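Thg1-like uncharacterized protein (Bacillus thuringiensis, PDB 4KGM) binds ATP and magnesium in a polymerase palm-like catalytic domain and probably adds nucleotides to the 5' end of tRNA, as Thg1 relatives do. Local coordinates at residues A67-H72 and C201-F206; N154-V159 and I187-L192; A110-V115 and P124-D129; I17-R22 and G130-L135. One frame throughout, in Å; residues are numbered along the deposited sequence.

Interaction 1: A67-H72 and C201-F206; sequences AKLVYH and CIIKEF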
loop_
_atom_site.group_PDB
_atom_site.type_symbol
_atom_site.label_atom_id
_atom_site.label_comp_id
_atom_site.label_asym_id
_atom_site.label_seq_id
_atom_site.Cartn_x
_atom_site.Cartn_y
_atom_site.Cartn_z
ATOM N N ALA A 67 16.348 17.372 2.429
ATOM C CA ALA A 67 16.847 17.402 1.054
ATOM C C ALA A 67 18.367 17.545 1.012
ATOM O O ALA A 67 18.933 18.462 1.607
ATOM C CB ALA A 67 16.183 18.522 0.266
ATOM N N LYS A 68 19.019 16.629 0.305
ATOM C CA LYS A 68 20.474 16.604 0.240
ATOM C C LYS A 68 20.996 16.918 -1.157
ATOM O O LYS A 68 22.007 17.600 -1.312
ATOM C CB LYS A 68 21.000 15.243 0.699
ATOM C CG LYS A 68 20.755 14.955 2.171
ATOM C CD LYS A 68 21.581 15.874 3.053
ATOM C CE LYS A 68 21.227 15.701 4.520
ATOM N NZ LYS A 68 19.857 16.200 4.821
ATOM N N LEU A 69 20.303 16.418 -2.174
ATOM C CA LEU A 69 20.744 16.606 -3.548
ATOM C C LEU A 69 19.571 16.595 -4.521
ATOM O O LEU A 69 18.615 15.839 -4.352
ATOM C CB LEU A 69 21.768 15.528 -3.928
ATOM C CG LEU A 69 22.477 15.636 -5.281
ATOM C CD1 LEU A 69 23.914 15.159 -5.161
ATOM C CD2 LEU A 69 21.749 14.835 -6.353
ATOM N N VAL A 70 19.655 17.446 -5.538
ATOM C CA VAL A 70 18.669 17.463 -6.609
ATOM C C VAL A 70 19.375 17.254 -7.942
ATOM O O VAL A 70 20.449 17.803 -8.170
ATOM C CB VAL A 70 17.905 18.794 -6.649
ATOM C CG1 VAL A 70 16.792 18.732 -7.683
ATOM C CG2 VAL A 70 17.342 19.128 -5.273
ATOM N N TYR A 71 18.778 16.453 -8.817
ATOM C CA TYR A 71 19.345 16.215 -10.138
ATOM C C TYR A 71 18.354 16.556 -11.244
ATOM O O TYR A 71 17.233 16.046 -11.263
ATOM C CB TYR A 71 19.801 14.761 -10.275
ATOM C CG TYR A 71 20.236 14.394 -11.675
ATOM C CD1 TYR A 71 21.485 14.770 -12.156
ATOM C CD2 TYR A 71 19.400 13.672 -12.517
ATOM C CE1 TYR A 71 21.887 14.438 -13.436
ATOM C CE2 TYR A 71 19.793 13.336 -13.797
ATOM C CZ TYR A 71 21.038 13.721 -14.252
ATOM O OH TYR A 71 21.434 13.387 -15.527
ATOM N N HIS A 72 18.771 17.417 -12.169
ATOM C CA HIS A 72 17.917 17.777 -13.296
ATOM C C HIS A 72 18.398 17.204 -14.624
ATOM O O HIS A 72 19.598 17.118 -14.888
ATOM C CB HIS A 72 17.769 19.293 -13.431
ATOM C CG HIS A 72 17.071 19.710 -14.689
ATOM N ND1 HIS A 72 17.740 20.232 -15.775
ATOM C CD2 HIS A 72 15.767 19.647 -15.046
ATOM C CE1 HIS A 72 16.876 20.491 -16.740
ATOM N NE2 HIS A 72 15.671 20.144 -16.324
ATOM N N CYS A 201 23.552 18.608 -11.241
ATOM C CA CYS A 201 23.013 18.498 -9.893
ATOM C C CYS A 201 22.909 19.857 -9.212
ATOM O O CYS A 201 23.534 20.829 -9.639
ATOM C CB CYS A 201 23.872 17.561 -9.041
ATOM S SG CYS A 201 23.608 15.807 -9.350
ATOM N N ILE A 202 22.108 19.910 -8.154
ATOM C CA ILE A 202 21.990 21.101 -7.323
ATOM C C ILE A 202 22.392 20.740 -5.901
ATOM O O ILE A 202 21.730 19.934 -5.249
ATOM C CB ILE A 202 20.550 21.636 -7.307
ATOM C CG1 ILE A 202 20.011 21.754 -8.733
ATOM C CG2 ILE A 202 20.485 22.968 -6.578
ATOM C CD1 ILE A 202 20.792 22.693 -9.609
ATOM N N ILE A 203 23.485 21.329 -5.427
ATOM C CA ILE A 203 24.022 21.009 -4.110
ATOM C C ILE A 203 24.172 22.271 -3.267
ATOM O O ILE A 203 24.453 23.345 -3.795
ATOM C CB ILE A 203 25.393 20.295 -4.223
ATOM C CG1 ILE A 203 25.261 19.008 -5.037
ATOM C CG2 ILE A 203 25.969 19.973 -2.850
ATOM C CD1 ILE A 203 26.462 18.098 -4.924
ATOM N N LYS A 204 23.964 22.139 -1.962
ATOM C CA LYS A 204 24.221 23.229 -1.034
ATOM C C LYS A 204 25.712 23.550 -1.008
ATOM O O LYS A 204 26.538 22.682 -0.724
ATOM C CB LYS A 204 23.739 22.864 0.370
ATOM C CG LYS A 204 24.042 23.919 1.422
ATOM C CD LYS A 204 23.514 23.510 2.787
ATOM C CE LYS A 204 22.005 23.335 2.765
ATOM N NZ LYS A 204 21.477 22.919 4.093
ATOM N N GLU A 205 26.051 24.798 -1.317
ATOM C CA GLU A 205 27.440 25.235 -1.304
ATOM C C GLU A 205 27.687 26.178 -0.133
ATOM O O GLU A 205 26.843 27.016 0.187
ATOM C CB GLU A 205 27.800 25.923 -2.622
ATOM N N PHE A 206 28.845 26.036 0.503
ATOM C CA PHE A 206 29.180 26.842 1.671
ATOM C C PHE A 206 30.132 27.983 1.324
ATOM O O PHE A 206 30.972 27.855 0.431
ATOM C CB PHE A 206 29.772 25.962 2.775
ATOM C CG PHE A 206 28.776 25.029 3.402
ATOM C CD1 PHE A 206 28.104 25.390 4.559
ATOM C CD2 PHE A 206 28.507 23.794 2.834
ATOM C CE1 PHE A 206 27.184 24.535 5.139
ATOM C CE2 PHE A 206 27.587 22.934 3.408
ATOM C CZ PHE A 206 26.925 23.305 4.562
HETATM O O HOH W 1 23.541 19.691 -0.543
#
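Two neighbouring strands in the central antiparallel sheet of the palm-like domain meet here, Val70 facing Ile202 and Tyr71 facing Cys201. Val70 and Ile202 form the hydrogen-bonded pair. Ile202 N gives its hydrogen to Val70 O at 2.7 Å, and Val70 N reaches Ile202 O at 3.3 Å, the longer bond lying in the carbonyl plane on a lone pair. Their beta carbons, Val70 CB and Ile202 CB, touch at 3.9 Å on the side packed against Cys57 of helix 47-63. Tyr71 and Cys201 make the non-hydrogen-bonded pair, and their side chains go to the other face. Cys201 SG turns away from its own carbonyl carbon (chi1 -78°), which carries it between two neighbours: it meets Leu69 CD2 at 3.7 Å and lies at the edge of the Tyr71 ring, near its plane, also 3.7 Å from Tyr71 CD1. Tyr71 OH is hydrogen-bonded to Arg198 O. Farther along, the Leu69 and Ile203 side chains meet at a slant, Leu69 CD1 lying 3.9 Å from Ile203 CD1. Beyond the direct bonds the strands are joined by one water, which donates to Lys68 O and accepts from Lys204 N. In this protein helix 47-63 covers the Val70 and Ile202 side, and helices 140-160 and 231-237 the Tyr71 and Cys201 side, of the antiparallel sheet that forms the core of the palm-like domain.

Interaction 2: N154-V159 and I187-L192; sequences NSISMV and INWNDL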
loop_
_atom_site.group_PDB
_atom_site.type_symbol
_atom_site.label_atom_id
_atom_site.label_comp_id
_atom_site.label_asym_id
_atom_site.label_seq_id
_atom_site.Cartn_x
_atom_site.Cartn_y
_atom_site.Cartn_z
ATOM N N ASN A 154 19.009 10.290 -23.947
ATOM C CA ASN A 154 18.052 11.310 -24.359
ATOM C C ASN A 154 18.751 12.505 -24.996
ATOM O O ASN A 154 18.213 13.138 -25.902
ATOM C CB ASN A 154 17.209 11.775 -23.168
ATOM C CG ASN A 154 16.104 10.799 -22.818
ATOM O OD1 ASN A 154 15.473 10.216 -23.699
ATOM N ND2 ASN A 154 15.862 10.618 -21.525
ATOM N N SER A 155 19.953 12.802 -24.513
ATOM C CA SER A 155 20.732 13.930 -25.009
ATOM C C SER A 155 21.119 13.748 -26.474
ATOM O O SER A 155 20.948 14.656 -27.288
ATOM C CB SER A 155 21.988 14.115 -24.161
ATOM O OG SER A 155 22.704 15.270 -24.559
ATOM N N ILE A 156 21.645 12.570 -26.797
ATOM C CA ILE A 156 22.053 12.252 -28.161
ATOM C C ILE A 156 20.857 12.258 -29.107
ATOM O O ILE A 156 20.937 12.783 -30.219
ATOM C CB ILE A 156 22.762 10.884 -28.233
ATOM C CG1 ILE A 156 23.995 10.874 -27.329
ATOM C CG2 ILE A 156 23.154 10.556 -29.665
ATOM C CD1 ILE A 156 24.789 9.588 -27.391
ATOM N N SER A 157 19.747 11.682 -28.658
ATOM C CA SER A 157 18.535 11.623 -29.470
ATOM C C SER A 157 17.952 13.010 -29.730
ATOM O O SER A 157 17.496 13.299 -30.835
ATOM C CB SER A 157 17.485 10.729 -28.810
ATOM O OG SER A 157 16.308 10.666 -29.595
ATOM N N MET A 158 17.971 13.863 -28.709
ATOM C CA MET A 158 17.437 15.218 -28.829
ATOM C C MET A 158 18.230 16.055 -29.829
ATOM O O MET A 158 17.651 16.757 -30.658
ATOM C CB MET A 158 17.406 15.913 -27.463
ATOM C CG MET A 158 16.232 15.506 -26.583
ATOM S SD MET A 158 16.429 15.990 -24.854
ATOM C CE MET A 158 16.519 17.774 -24.992
ATOM N N VAL A 159 19.555 15.976 -29.742
ATOM C CA VAL A 159 20.432 16.705 -30.652
ATOM C C VAL A 159 20.260 16.215 -32.086
ATOM O O VAL A 159 20.121 17.014 -33.013
ATOM C CB VAL A 159 21.911 16.562 -30.239
ATOM C CG1 VAL A 159 22.828 17.104 -31.326
ATOM C CG2 VAL A 159 22.163 17.269 -28.916
ATOM N N ILE A 187 29.045 17.605 -36.256
ATOM C CA ILE A 187 28.683 18.058 -34.917
ATOM C C ILE A 187 29.141 17.065 -33.852
ATOM O O ILE A 187 28.760 15.894 -33.874
ATOM C CB ILE A 187 27.164 18.277 -34.783
ATOM N N ASN A 188 29.958 17.542 -32.918
ATOM C CA ASN A 188 30.513 16.687 -31.877
ATOM C C ASN A 188 29.700 16.747 -30.586
ATOM O O ASN A 188 29.599 17.798 -29.951
ATOM C CB ASN A 188 31.971 17.062 -31.602
ATOM C CG ASN A 188 32.692 16.028 -30.764
ATOM O OD1 ASN A 188 32.287 14.866 -30.706
ATOM N ND2 ASN A 188 33.770 16.443 -30.109
ATOM N N TRP A 189 29.125 15.612 -30.201
ATOM C CA TRP A 189 28.284 15.542 -29.012
ATOM C C TRP A 189 29.105 15.684 -27.733
ATOM O O TRP A 189 28.669 16.326 -26.777
ATOM C CB TRP A 189 27.493 14.232 -28.992
ATOM C CG TRP A 189 26.518 14.132 -27.857
ATOM C CD1 TRP A 189 25.253 14.643 -27.814
ATOM C CD2 TRP A 189 26.729 13.474 -26.601
ATOM N NE1 TRP A 189 24.664 14.348 -26.609
ATOM C CE2 TRP A 189 25.549 13.632 -25.846
ATOM C CE3 TRP A 189 27.799 12.771 -26.041
ATOM C CZ2 TRP A 189 25.410 13.110 -24.561
ATOM C CZ3 TRP A 189 27.659 12.255 -24.765
ATOM C CH2 TRP A 189 26.474 12.427 -24.040
ATOM N N ASN A 190 30.295 15.093 -27.725
ATOM C CA ASN A 190 31.165 15.131 -26.554
ATOM C C ASN A 190 31.711 16.527 -26.261
ATOM O O ASN A 190 32.264 16.772 -25.188
ATOM C CB ASN A 190 32.317 14.135 -26.709
ATOM N N ASP A 191 31.551 17.436 -27.216
ATOM C CA ASP A 191 32.022 18.807 -27.061
ATOM C C ASP A 191 30.968 19.692 -26.398
ATOM O O ASP A 191 31.258 20.814 -25.982
ATOM C CB ASP A 191 32.423 19.391 -28.418
ATOM N N LEU A 192 29.745 19.177 -26.303
ATOM C CA LEU A 192 28.641 19.908 -25.689
ATOM C C LEU A 192 28.856 20.101 -24.187
ATOM O O LEU A 192 29.537 19.296 -23.549
ATOM C CB LEU A 192 27.318 19.182 -25.949
ATOM C CG LEU A 192 26.796 19.237 -27.384
ATOM C CD1 LEU A 192 25.443 18.551 -27.492
ATOM C CD2 LEU A 192 26.713 20.679 -27.861
#
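Trp189, in the loop between helices 174-183 and 194-198, lays its indole against helix 140-160, which packs on the sheet of the palm-like domain through Phe144 and Arg147 and touches the bound ATP through Met158. Its CG stands anti to the backbone N (chi1 -175°), which directs the ring at Ser155 and Ile156. There the indole is met in two ways. Ile156 CG1 sits over one face, 3.6 Å from the centroid of the five-membered ring, a CH-pi contact in which the isoleucine stands roughly perpendicular to the tryptophan. Ser155 comes to the edge: its CB lies in the ring plane, 3.6 Å from Trp189 CZ2, and its OG takes the indole N-H. Since Ser155 OG is also hydrogen-bonded to Gln196 O, this hydroxyl links helix 140-160 both to the tryptophan and to helix 194-198. Val159 CG2 also reaches the indole edge at Trp189 CD1. Gln178 of helix 174-183 touches both Ile156 and Trp189, so a second helix borders the contact. Farther along the loop, Leu192 N bonds back to Trp189 O at 3.1 Å, a turn that brings the leucine round to the same helix. Leu192 CD1 there meets Val159 CG2 at 3.8 Å, the two side chains lying alongside and running opposite ways. The indole bond itself, Trp189 NE1 to Ser155 OG, measures 3.0 Å and is bent to 138°, with the hydroxyl oxygen tilted 17° out of the ring plane.

Interaction 3: A110-V115 and P124-D129; sequences AKFNEV and PLATFD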
loop_
_atom_site.group_PDB
_atom_site.type_symbol
_atom_site.label_atom_id
_atom_site.label_comp_id
_atom_site.label_asym_id
_atom_site.label_seq_id
_atom_site.Cartn_x
_atom_site.Cartn_y
_atom_site.Cartn_z
ATOM N N ALA A 110 4.531 25.617 -8.947
ATOM C CA ALA A 110 4.434 27.023 -8.561
ATOM C C ALA A 110 5.635 27.841 -9.032
ATOM O O ALA A 110 5.479 28.874 -9.686
ATOM C CB ALA A 110 4.262 27.150 -7.052
ATOM N N LYS A 111 6.833 27.373 -8.699
ATOM C CA LYS A 111 8.054 28.090 -9.041
ATOM C C LYS A 111 8.292 28.131 -10.547
ATOM O O LYS A 111 8.615 29.185 -11.098
ATOM C CB LYS A 111 9.259 27.475 -8.321
ATOM C CG LYS A 111 10.604 28.114 -8.667
ATOM C CD LYS A 111 10.589 29.628 -8.469
ATOM C CE LYS A 111 10.302 30.013 -7.025
ATOM N NZ LYS A 111 10.177 31.489 -6.854
ATOM N N PHE A 112 8.125 26.987 -11.203
ATOM C CA PHE A 112 8.385 26.872 -12.636
ATOM C C PHE A 112 7.505 27.816 -13.449
ATOM O O PHE A 112 8.004 28.578 -14.279
ATOM C CB PHE A 112 8.181 25.430 -13.103
ATOM C CG PHE A 112 8.637 25.177 -14.510
ATOM C CD1 PHE A 112 9.953 24.832 -14.771
ATOM C CD2 PHE A 112 7.751 25.274 -15.571
ATOM C CE1 PHE A 112 10.377 24.596 -16.063
ATOM C CE2 PHE A 112 8.171 25.038 -16.865
ATOM C CZ PHE A 112 9.484 24.698 -17.111
ATOM N N ASN A 113 6.198 27.760 -13.212
ATOM C CA ASN A 113 5.262 28.635 -13.903
ATOM C C ASN A 113 5.568 30.113 -13.667
ATOM O O ASN A 113 5.492 30.918 -14.592
ATOM C CB ASN A 113 3.820 28.316 -13.498
ATOM C CG ASN A 113 3.240 27.150 -14.277
ATOM O OD1 ASN A 113 3.391 27.065 -15.497
ATOM N ND2 ASN A 113 2.568 26.243 -13.575
ATOM N N GLU A 114 5.921 30.458 -12.431
ATOM C CA GLU A 114 6.255 31.836 -12.083
ATOM C C GLU A 114 7.433 32.363 -12.898
ATOM O O GLU A 114 7.349 33.427 -13.513
ATOM C CB GLU A 114 6.576 31.957 -10.592
ATOM C CG GLU A 114 7.209 33.290 -10.213
ATOM C CD GLU A 114 7.625 33.356 -8.756
ATOM O OE1 GLU A 114 6.826 33.842 -7.926
ATOM O OE2 GLU A 114 8.756 32.930 -8.439
ATOM N N VAL A 115 8.528 31.611 -12.892
ATOM C CA VAL A 115 9.740 32.001 -13.602
ATOM C C VAL A 115 9.525 32.043 -15.114
ATOM O O VAL A 115 9.967 32.972 -15.790
ATOM C CB VAL A 115 10.909 31.044 -13.275
ATOM C CG1 VAL A 115 12.094 31.300 -14.198
ATOM C CG2 VAL A 115 11.317 31.189 -11.818
ATOM N N PRO A 124 1.413 28.331 -22.179
ATOM C CA PRO A 124 0.309 27.787 -21.382
ATOM C C PRO A 124 0.807 27.286 -20.029
ATOM O O PRO A 124 2.015 27.247 -19.790
ATOM C CB PRO A 124 -0.198 26.620 -22.234
ATOM C CG PRO A 124 0.979 26.214 -23.053
ATOM C CD PRO A 124 1.734 27.480 -23.339
ATOM N N LEU A 125 -0.113 26.906 -19.153
ATOM C CA LEU A 125 0.261 26.436 -17.824
ATOM C C LEU A 125 1.014 25.111 -17.882
ATOM O O LEU A 125 0.586 24.168 -18.548
ATOM C CB LEU A 125 -0.974 26.311 -16.932
ATOM C CG LEU A 125 -1.636 27.640 -16.569
ATOM C CD1 LEU A 125 -2.893 27.414 -15.745
ATOM C CD2 LEU A 125 -0.647 28.526 -15.825
ATOM N N ALA A 126 2.144 25.055 -17.185
ATOM C CA ALA A 126 2.923 23.828 -17.086
ATOM C C ALA A 126 2.498 23.038 -15.857
ATOM O O ALA A 126 2.273 23.610 -14.789
ATOM C CB ALA A 126 4.409 24.145 -17.025
ATOM N N THR A 127 2.375 21.723 -16.012
ATOM C CA THR A 127 2.032 20.852 -14.894
ATOM C C THR A 127 3.049 19.728 -14.737
ATOM O O THR A 127 3.793 19.411 -15.667
ATOM C CB THR A 127 0.621 20.251 -15.044
ATOM O OG1 THR A 127 0.505 19.605 -16.317
ATOM C CG2 THR A 127 -0.437 21.339 -14.929
ATOM N N PHE A 128 3.077 19.133 -13.550
ATOM C CA PHE A 128 4.039 18.086 -13.233
ATOM C C PHE A 128 3.363 16.957 -12.464
ATOM O O PHE A 128 2.340 17.162 -11.810
ATOM C CB PHE A 128 5.175 18.649 -12.376
ATOM C CG PHE A 128 5.988 19.713 -13.056
ATOM C CD1 PHE A 128 5.568 21.033 -13.059
ATOM C CD2 PHE A 128 7.186 19.395 -13.673
ATOM C CE1 PHE A 128 6.318 22.011 -13.681
ATOM C CE2 PHE A 128 7.941 20.369 -14.295
ATOM C CZ PHE A 128 7.507 21.679 -14.300
ATOM N N ASP A 129 3.940 15.763 -12.540
ATOM C CA ASP A 129 3.511 14.669 -11.684
ATOM C C ASP A 129 4.591 14.445 -10.637
ATOM O O ASP A 129 5.698 14.970 -10.761
ATOM C CB ASP A 129 3.275 13.391 -12.490
ATOM C CG ASP A 129 4.531 12.560 -12.647
ATOM O OD1 ASP A 129 5.583 13.116 -13.028
ATOM O OD2 ASP A 129 4.467 11.343 -12.380
HETATM O O HOH W 2 4.143 28.234 -18.269
#
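Asn113 grips the backbone of Ala126 with both ends of its amide. Asn113 OD1 accepts from Ala126 N at 2.9 Å, the N-H arriving in the carbonyl plane on a lone pair, and Asn113 ND2 gives a hydrogen to Ala126 O, also at 2.9 Å. The amide thus bonds both the N-H and the C=O of a single residue, which should fix its rotation. A water adds a third link, donating to Asn113 OD1 and, at 2.8 Å, to Pro124 O. The torsion of Asn113 swings CG away from its own carbonyl carbon (chi1 -83°), toward the chain that leads into strand 128-134. In this way helix 97-119 is fastened to the approach of an outermost strand of the palm-like sheet, whose Phe128 side chain lies about 7 Å from a bound magnesium ion. Ala126 CB touches both Asn113 OD1, at 3.4 Å, and Phe112 CD2, at 3.8 Å. Phe112 in turn receives the edge of Phe128 on one face. This T-shaped pair has its centroids 5.3 Å apart and its planes at 79°, with Phe128 CZ lying over that face, 3.7 Å from Phe112 CG. Phe53 of helix 47-63 meets the Phe112 ring as well, and Phe34 meets that of Phe128. Ser106 OG of the second subunit is hydrogen-bonded to Phe128 N.

Interaction 4: I17-R22 and G130-L135; sequences IKLPER and GRAQVL. With PO4 (phosphate ion), chain F.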
loop_
_atom_site.group_PDB
_atom_site.type_symbol
_atom_site.label_atom_id
_atom_site.label_comp_id
_atom_site.label_asym_id
_atom_site.label_seq_id
_atom_site.Cartn_x
_atom_site.Cartn_y
_atom_site.Cartn_z
ATOM N N ILE A 17 -0.736 6.061 3.067
ATOM C CA ILE A 17 0.483 5.275 2.982
ATOM C C ILE A 17 1.673 6.051 3.531
ATOM O O ILE A 17 1.829 7.242 3.263
ATOM C CB ILE A 17 0.743 4.839 1.525
ATOM C CG1 ILE A 17 -0.488 4.106 0.981
ATOM C CG2 ILE A 17 1.978 3.964 1.433
ATOM C CD1 ILE A 17 -0.379 3.711 -0.463
ATOM N N LYS A 18 2.502 5.373 4.319
ATOM C CA LYS A 18 3.717 5.979 4.842
ATOM C C LYS A 18 4.949 5.162 4.478
ATOM O O LYS A 18 4.940 3.934 4.560
ATOM C CB LYS A 18 3.633 6.153 6.360
ATOM C CG LYS A 18 2.714 7.279 6.806
ATOM C CD LYS A 18 2.828 7.522 8.301
ATOM C CE LYS A 18 2.067 8.768 8.722
ATOM N NZ LYS A 18 2.143 8.991 10.193
ATOM N N LEU A 19 6.005 5.853 4.067
ATOM C CA LEU A 19 7.277 5.208 3.785
ATOM C C LEU A 19 7.976 4.876 5.096
ATOM O O LEU A 19 7.925 5.662 6.043
ATOM C CB LEU A 19 8.167 6.128 2.945
ATOM C CG LEU A 19 7.676 6.506 1.547
ATOM C CD1 LEU A 19 8.516 7.638 0.977
ATOM C CD2 LEU A 19 7.713 5.298 0.620
ATOM N N PRO A 20 8.624 3.703 5.161
ATOM C CA PRO A 20 9.427 3.362 6.339
ATOM C C PRO A 20 10.518 4.404 6.552
ATOM O O PRO A 20 11.120 4.861 5.583
ATOM C CB PRO A 20 10.036 1.999 5.975
ATOM C CG PRO A 20 9.864 1.865 4.495
ATOM C CD PRO A 20 8.619 2.621 4.163
ATOM N N GLU A 21 10.749 4.778 7.807
ATOM C CA GLU A 21 11.675 5.855 8.138
ATOM C C GLU A 21 13.127 5.387 8.185
ATOM O O GLU A 21 13.421 4.212 7.964
ATOM C CB GLU A 21 11.294 6.484 9.481
ATOM C CG GLU A 21 9.876 7.041 9.534
ATOM C CD GLU A 21 9.501 7.562 10.910
ATOM O OE1 GLU A 21 10.383 7.609 11.792
ATOM O OE2 GLU A 21 8.321 7.918 11.116
ATOM N N ARG A 22 14.021 6.328 8.478
ATOM C CA ARG A 22 15.455 6.067 8.604
ATOM C C ARG A 22 16.073 5.352 7.405
ATOM O O ARG A 22 16.910 4.465 7.567
ATOM C CB ARG A 22 15.765 5.313 9.902
ATOM C CG ARG A 22 15.534 6.136 11.159
ATOM C CD ARG A 22 16.156 5.476 12.378
ATOM N NE ARG A 22 17.604 5.342 12.244
ATOM C CZ ARG A 22 18.472 6.306 12.532
ATOM N NH1 ARG A 22 18.038 7.481 12.968
ATOM N NH2 ARG A 22 19.773 6.100 12.380
ATOM N N GLY A 130 4.272 13.667 -9.611
ATOM C CA GLY A 130 5.226 13.381 -8.557
ATOM C C GLY A 130 5.110 11.957 -8.053
ATOM O O GLY A 130 4.013 11.409 -7.959
ATOM N N ARG A 131 6.252 11.354 -7.738
ATOM C CA ARG A 131 6.274 10.008 -7.183
ATOM C C ARG A 131 7.410 9.870 -6.179
ATOM O O ARG A 131 8.509 10.382 -6.392
ATOM C CB ARG A 131 6.400 8.962 -8.294
ATOM C CG ARG A 131 7.678 9.059 -9.113
ATOM C CD ARG A 131 7.605 8.193 -10.357
ATOM N NE ARG A 131 6.588 8.673 -11.286
ATOM C CZ ARG A 131 6.308 8.098 -12.451
ATOM N NH1 ARG A 131 6.968 7.013 -12.833
ATOM N NH2 ARG A 131 5.364 8.607 -13.235
ATOM N N ALA A 132 7.137 9.189 -5.072
ATOM C CA ALA A 132 8.143 9.006 -4.035
ATOM C C ALA A 132 8.421 7.527 -3.803
ATOM O O ALA A 132 7.600 6.672 -4.141
ATOM C CB ALA A 132 7.710 9.682 -2.740
ATOM N N GLN A 133 9.581 7.237 -3.223
ATOM C CA GLN A 133 9.988 5.864 -2.958
ATOM C C GLN A 133 11.150 5.846 -1.978
ATOM O O GLN A 133 11.690 6.896 -1.625
ATOM C CB GLN A 133 10.423 5.182 -4.254
ATOM C CG GLN A 133 11.791 5.623 -4.744
ATOM C CD GLN A 133 12.120 5.078 -6.121
ATOM O OE1 GLN A 133 11.423 5.358 -7.095
ATOM N NE2 GLN A 133 13.188 4.295 -6.206
ATOM N N VAL A 134 11.534 4.650 -1.544
ATOM C CA VAL A 134 12.731 4.491 -0.729
ATOM C C VAL A 134 13.782 3.684 -1.483
ATOM O O VAL A 134 13.472 2.972 -2.441
ATOM C CB VAL A 134 12.433 3.803 0.623
ATOM C CG1 VAL A 134 11.501 4.663 1.470
ATOM C CG2 VAL A 134 11.844 2.419 0.396
ATOM N N LEU A 135 15.029 3.807 -1.046
ATOM C CA LEU A 135 16.131 3.064 -1.632
ATOM C C LEU A 135 17.106 2.649 -0.546
ATOM O O LEU A 135 17.338 3.397 0.401
ATOM C CB LEU A 135 16.870 3.914 -2.669
ATOM C CG LEU A 135 16.257 4.062 -4.061
ATOM C CD1 LEU A 135 17.165 4.907 -4.932
ATOM C CD2 LEU A 135 16.041 2.703 -4.691
HETATM P P PO4 F . 4.456 6.372 -15.994
HETATM O O1 PO4 F . 3.125 5.968 -15.406
HETATM O O2 PO4 F . 4.415 6.201 -17.494
HETATM O O3 PO4 F . 4.733 7.820 -15.665
HETATM O O4 PO4 F . 5.551 5.505 -15.418
#
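Leu19 and Val134 hold the 17-22 loop to strand 128-134 through apolar side-chain contacts, with no direct hydrogen bond between the two segments although every touching residue is buried. Val134 CG1 stands anti to its own carbonyl carbon (chi1 -63°), and this branch does the touching: it lies 3.9 Å from Leu19 CB and equally 3.9 Å from Leu19 CD2. Leu19 CD1 continues along the strand and reaches Ala132 CB at 4.3 Å, while Pro20 CG borders Val134 CG1 more loosely, at 4.4 Å. Away from this apolar patch, Arg131 binds a phosphate ion, probably from the crystallisation liquor, at the edge of its guanidinium. Arg131 NH2 makes a short, nearly straight bond to phosphate O3 (2.6 Å, 166°), and the bond from Arg131 NH1 to phosphate O4 is weak at 3.3 Å. The same guanidinium has salt bridges to Asp129 and to Glu12 of the second subunit, whose Arg16 also binds the ion. Tyr15 of that subunit packs on Leu19 and Pro20, and Pro20 of the third subunit touches Val134, which places the contact where copies of the protein assemble. Within the chain, the 17-22 loop leads from helix 4-13 to strand 25-31, the neighbour of strand 128-134 in the sheet, and Leu97 at the start of helix 97-119 touches both Leu19 and Ala132.

How the interactions relate
Three of the four contacts belong to one antiparallel sheet. Interaction 1 joins two inner strands, whereas interactions 3 and 4 use successive parts of strand 128-134, an outermost strand within the chain; their centres are 24 Å apart and both touch the second subunit. Interaction 2 lies farther out, on helix 140-160, which follows that strand and also packs on strand 67-73 of interaction 1. Along the chain, interaction 3 is nested inside the loop closed by interaction 4, interaction 2 inside that of interaction 1, and interactions 1 and 4 cross. Interactions 1, 2 and 3 lie round the nucleotide and magnesium site at some remove, their nearest side chains about 7 to 11 Å from a ligand, while interactions 3 and 4 lie at the subunit interface.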